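Long-range contact in endonuclease and methylase LlaGI (Lactococcus lactis, PDB 5FFJ), which combines a helicase-like ATPase with a DNA methyltransferase and a target-recognition domain in a Type ISP restriction-modification enzyme that recognises specific DNA sequences: residues D1058-N1064 with N1161-T1167. Sequence-based numbering, arbitrary orientation.
With nucleotides of chain C; nucleotides of chain B.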
loop_
_atom_site.group_PDB
_atom_site.type_symbol
_atom_site.label_atom_id
_atom_site.label_comp_id
_atom_site.label_asym_id
_atom_site.label_seq_id
_atom_site.Cartn_x
_atom_site.Cartn_y
_atom_site.Cartn_z
ATOM N N ASP A 1058 -0.826 -25.324 26.612
ATOM C CA ASP A 1058 -1.272 -23.971 26.330
ATOM C C ASP A 1058 -0.557 -23.488 25.077
ATOM O O ASP A 1058 0.300 -24.191 24.538
ATOM C CB ASP A 1058 -0.987 -23.053 27.526
ATOM C CG ASP A 1058 -1.605 -21.677 27.374
ATOM O OD1 ASP A 1058 -2.688 -21.575 26.762
ATOM O OD2 ASP A 1058 -1.006 -20.696 27.869
ATOM N N ILE A 1059 -0.925 -22.303 24.605
ATOM C CA ILE A 1059 -0.234 -21.677 23.490
ATOM C C ILE A 1059 0.054 -20.220 23.846
ATOM O O ILE A 1059 -0.691 -19.600 24.602
ATOM C CB ILE A 1059 -1.051 -21.805 22.188
ATOM C CG1 ILE A 1059 -2.296 -20.923 22.209
ATOM C CG2 ILE A 1059 -1.492 -23.249 21.994
ATOM C CD1 ILE A 1059 -3.049 -20.961 20.892
ATOM N N GLY A 1060 1.152 -19.690 23.316
ATOM C CA GLY A 1060 1.690 -18.420 23.771
ATOM C C GLY A 1060 0.727 -17.255 23.701
ATOM O O GLY A 1060 -0.180 -17.236 22.870
ATOM N N ILE A 1061 0.939 -16.277 24.576
ATOM C CA ILE A 1061 0.027 -15.151 24.701
ATOM C C ILE A 1061 0.073 -14.276 23.444
ATOM O O ILE A 1061 1.102 -14.189 22.769
ATOM C CB ILE A 1061 0.356 -14.310 25.963
ATOM C CG1 ILE A 1061 -0.918 -13.696 26.543
ATOM C CG2 ILE A 1061 1.382 -13.225 25.664
ATOM C CD1 ILE A 1061 -0.722 -13.086 27.912
ATOM N N VAL A 1062 -1.055 -13.645 23.130
ATOM C CA VAL A 1062 -1.139 -12.696 22.019
ATOM C C VAL A 1062 -1.914 -11.460 22.474
ATOM O O VAL A 1062 -3.138 -11.498 22.599
ATOM C CB VAL A 1062 -1.832 -13.305 20.777
ATOM C CG1 VAL A 1062 -1.409 -12.562 19.510
ATOM C CG2 VAL A 1062 -1.528 -14.793 20.658
ATOM N N THR A 1063 -1.197 -10.370 22.733
ATOM C CA THR A 1063 -1.805 -9.169 23.303
ATOM C C THR A 1063 -2.470 -8.293 22.242
ATOM O O THR A 1063 -3.315 -7.454 22.558
ATOM C CB THR A 1063 -0.771 -8.297 24.035
ATOM O OG1 THR A 1063 -0.091 -7.467 23.085
ATOM C CG2 THR A 1063 0.243 -9.148 24.796
ATOM N N ASN A 1064 -2.043 -8.478 20.993
ATOM C CA ASN A 1064 -2.530 -7.725 19.831
ATOM C C ASN A 1064 -2.150 -6.236 19.858
ATOM O O ASN A 1064 -2.495 -5.490 18.943
ATOM C CB ASN A 1064 -4.056 -7.871 19.688
ATOM C CG ASN A 1064 -4.456 -9.093 18.863
ATOM O OD1 ASN A 1064 -3.951 -10.198 19.075
ATOM N ND2 ASN A 1064 -5.355 -8.890 17.898
ATOM N N ASN A 1161 -5.577 -7.176 26.632
ATOM C CA ASN A 1161 -4.912 -8.311 25.965
ATOM C C ASN A 1161 -5.941 -9.150 25.221
ATOM O O ASN A 1161 -6.826 -9.746 25.835
ATOM C CB ASN A 1161 -4.144 -9.202 26.950
ATOM C CG ASN A 1161 -2.897 -8.536 27.498
ATOM O OD1 ASN A 1161 -2.705 -7.329 27.356
ATOM N ND2 ASN A 1161 -2.036 -9.328 28.127
ATOM N N GLU A 1162 -5.824 -9.191 23.897
ATOM C CA GLU A 1162 -6.796 -9.889 23.060
ATOM C C GLU A 1162 -6.883 -11.378 23.404
ATOM O O GLU A 1162 -7.964 -11.968 23.386
ATOM C CB GLU A 1162 -6.437 -9.722 21.583
ATOM C CG GLU A 1162 -7.534 -10.150 20.621
ATOM C CD GLU A 1162 -8.687 -9.161 20.560
ATOM O OE1 GLU A 1162 -8.557 -8.050 21.119
ATOM O OE2 GLU A 1162 -9.726 -9.494 19.949
ATOM N N ASN A 1163 -5.735 -11.974 23.713
ATOM C CA ASN A 1163 -5.662 -13.390 24.061
ATOM C C ASN A 1163 -4.668 -13.648 25.187
ATOM O O ASN A 1163 -3.457 -13.659 24.970
ATOM C CB ASN A 1163 -5.284 -14.219 22.832
ATOM C CG ASN A 1163 -6.492 -14.818 22.139
ATOM O OD1 ASN A 1163 -6.837 -14.431 21.023
ATOM N ND2 ASN A 1163 -7.136 -15.777 22.796
ATOM N N VAL A 1164 -5.196 -13.858 26.390
ATOM C CA VAL A 1164 -4.381 -14.142 27.565
ATOM C C VAL A 1164 -4.160 -15.642 27.727
ATOM O O VAL A 1164 -3.334 -16.061 28.532
ATOM C CB VAL A 1164 -5.025 -13.572 28.854
ATOM C CG1 VAL A 1164 -5.139 -12.052 28.763
ATOM C CG2 VAL A 1164 -6.393 -14.208 29.117
ATOM N N ARG A 1165 -4.901 -16.442 26.962
ATOM C CA ARG A 1165 -4.705 -17.889 26.954
ATOM C C ARG A 1165 -4.900 -18.480 28.354
ATOM O O ARG A 1165 -5.740 -18.003 29.122
ATOM C CB ARG A 1165 -3.311 -18.216 26.415
ATOM C CG ARG A 1165 -2.960 -17.482 25.126
ATOM C CD ARG A 1165 -3.887 -17.885 23.998
ATOM N NE ARG A 1165 -3.262 -17.757 22.687
ATOM C CZ ARG A 1165 -3.916 -17.868 21.536
ATOM N NH1 ARG A 1165 -5.222 -18.103 21.520
ATOM N NH2 ARG A 1165 -3.260 -17.741 20.396
ATOM N N LYS A 1166 -4.126 -19.513 28.679
ATOM C CA LYS A 1166 -4.205 -20.170 29.984
ATOM C C LYS A 1166 -3.169 -19.621 30.961
ATOM O O LYS A 1166 -2.823 -20.282 31.942
ATOM C CB LYS A 1166 -3.998 -21.679 29.845
ATOM C CG LYS A 1166 -4.938 -22.374 28.882
ATOM C CD LYS A 1166 -4.729 -23.886 28.930
ATOM C CE LYS A 1166 -5.488 -24.617 27.827
ATOM N NZ LYS A 1166 -6.675 -23.863 27.331
ATOM N N THR A 1167 -2.669 -18.420 30.692
ATOM C CA THR A 1167 -1.599 -17.850 31.503
ATOM C C THR A 1167 -2.028 -17.635 32.952
ATOM O O THR A 1167 -1.204 -17.695 33.863
ATOM C CB THR A 1167 -1.110 -16.513 30.929
ATOM O OG1 THR A 1167 -2.210 -15.599 30.830
ATOM C CG2 THR A 1167 -0.483 -16.721 29.557
ATOM P P DG C 16 0.797 -6.050 17.638
ATOM O OP1 DG C 16 0.726 -4.650 18.105
ATOM O OP2 DG C 16 0.795 -7.151 18.628
ATOM O "O5'" DG C 16 -0.404 -6.303 16.610
ATOM C "C5'" DG C 16 -0.269 -7.338 15.650
ATOM C "C4'" DG C 16 -1.548 -7.575 14.871
ATOM O "O4'" DG C 16 -1.387 -8.793 14.102
ATOM C "C3'" DG C 16 -2.787 -7.860 15.697
ATOM O "O3'" DG C 16 -3.949 -7.822 14.883
ATOM C "C2'" DG C 16 -2.487 -9.271 16.134
ATOM C "C1'" DG C 16 -2.029 -9.858 14.801
ATOM N N9 DG C 16 -1.107 -10.978 14.904
ATOM C C8 DG C 16 -0.160 -11.208 15.873
ATOM N N7 DG C 16 0.516 -12.310 15.682
ATOM C C5 DG C 16 -0.019 -12.836 14.512
ATOM C C6 DG C 16 0.306 -14.016 13.804
ATOM O O6 DG C 16 1.164 -14.866 14.080
ATOM N N1 DG C 16 -0.485 -14.167 12.666
ATOM C C2 DG C 16 -1.465 -13.287 12.268
ATOM N N2 DG C 16 -2.127 -13.592 11.145
ATOM N N3 DG C 16 -1.775 -12.184 12.921
ATOM C C4 DG C 16 -1.016 -12.024 14.027
ATOM P P DC B 6 -7.523 -20.374 24.789
ATOM O OP1 DC B 6 -6.963 -20.964 26.027
ATOM O OP2 DC B 6 -7.041 -19.059 24.310
ATOM O "O5'" DC B 6 -7.345 -21.430 23.604
ATOM C "C5'" DC B 6 -8.067 -22.662 23.638
ATOM C "C4'" DC B 6 -8.430 -23.116 22.233
ATOM O "O4'" DC B 6 -9.226 -22.080 21.575
ATOM C "C3'" DC B 6 -7.230 -23.378 21.315
ATOM O "O3'" DC B 6 -7.369 -24.631 20.636
ATOM C "C2'" DC B 6 -7.246 -22.188 20.359
ATOM C "C1'" DC B 6 -8.724 -21.856 20.274
ATOM N N1 DC B 6 -9.009 -20.430 19.865
ATOM C C2 DC B 6 -9.614 -20.153 18.623
ATOM O O2 DC B 6 -9.915 -21.088 17.871
ATOM N N3 DC B 6 -9.854 -18.858 18.284
ATOM C C4 DC B 6 -9.519 -17.872 19.120
ATOM N N4 DC B 6 -9.769 -16.609 18.745
ATOM C C5 DC B 6 -8.901 -18.135 20.377
ATOM C C6 DC B 6 -8.668 -19.411 20.703
ATOM P P DA C 17 -5.118 -6.749 15.117
ATOM O OP1 DA C 17 -4.526 -5.415 14.859
ATOM O OP2 DA C 17 -5.775 -7.021 16.414
ATOM O "O5'" DA C 17 -6.157 -7.099 13.950
ATOM C "C5'" DA C 17 -5.732 -7.019 12.590
ATOM C "C4'" DA C 17 -6.145 -8.244 11.791
ATOM O "O4'" DA C 17 -5.489 -9.419 12.328
ATOM C "C3'" DA C 17 -7.642 -8.558 11.789
ATOM O "O3'" DA C 17 -8.052 -8.937 10.474
ATOM C "C2'" DA C 17 -7.766 -9.699 12.791
ATOM C "C1'" DA C 17 -6.446 -10.420 12.604
ATOM N N9 DA C 17 -5.996 -11.153 13.771
ATOM C C8 DA C 17 -5.930 -10.696 15.054
ATOM N N7 DA C 17 -5.459 -11.574 15.901
ATOM C C5 DA C 17 -5.187 -12.677 15.114
ATOM C C6 DA C 17 -4.667 -13.939 15.417
ATOM N N6 DA C 17 -4.319 -14.301 16.650
ATOM N N1 DA C 17 -4.520 -14.816 14.402
ATOM C C2 DA C 17 -4.875 -14.438 13.168
ATOM N N3 DA C 17 -5.375 -13.275 12.762
ATOM C C4 DA C 17 -5.507 -12.432 13.797
#
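Val1062 and Asn1163 meet in a single antiparallel beta bridge within the Type ISP specificity domain, a worked example of how a short backbone pairing, here between the loop following strand 1058-1059 and the loop 1161-1167, can hold side chains beside DNA. The bridge is a hydrogen-bonded pair: Val1062 N gives to Asn1163 O at 3.0 Å, and Asn1163 N returns a bond to Val1062 O. A weak bond from Glu1162 N to Thr1063 O continues the pairing, while the Glu1162 carboxylate turns elsewhere, to Ser1121 and Ser1123. At the other end Lys1166 N gives to Asp1058 OD1 at 3.2 Å, from above the carboxylate plane.

Arg1165 has its donors shared out. A bend at chi2 (-63°) turns its chain so that NE reaches Gly1060 O at 3.1 Å. The bond is almost straight (172°), the oxygen lying in the guanidinium plane while NE stands above the plane of the carbonyl. NH1 bonds to N7 of an adenine base of the bound DNA and only weakly to OP2 of DC6 of chain B, whose OP1 takes Lys1166 NZ; NH2 is hydrogen-bonded beyond these two segments. An alanine in place of Arg1165 is likely to leave Gly1060 O and the adenine N7 without this donor. Ile1059 CD1 sits over the centre of the guanidinium face, 3.3 Å from Arg1165 CZ.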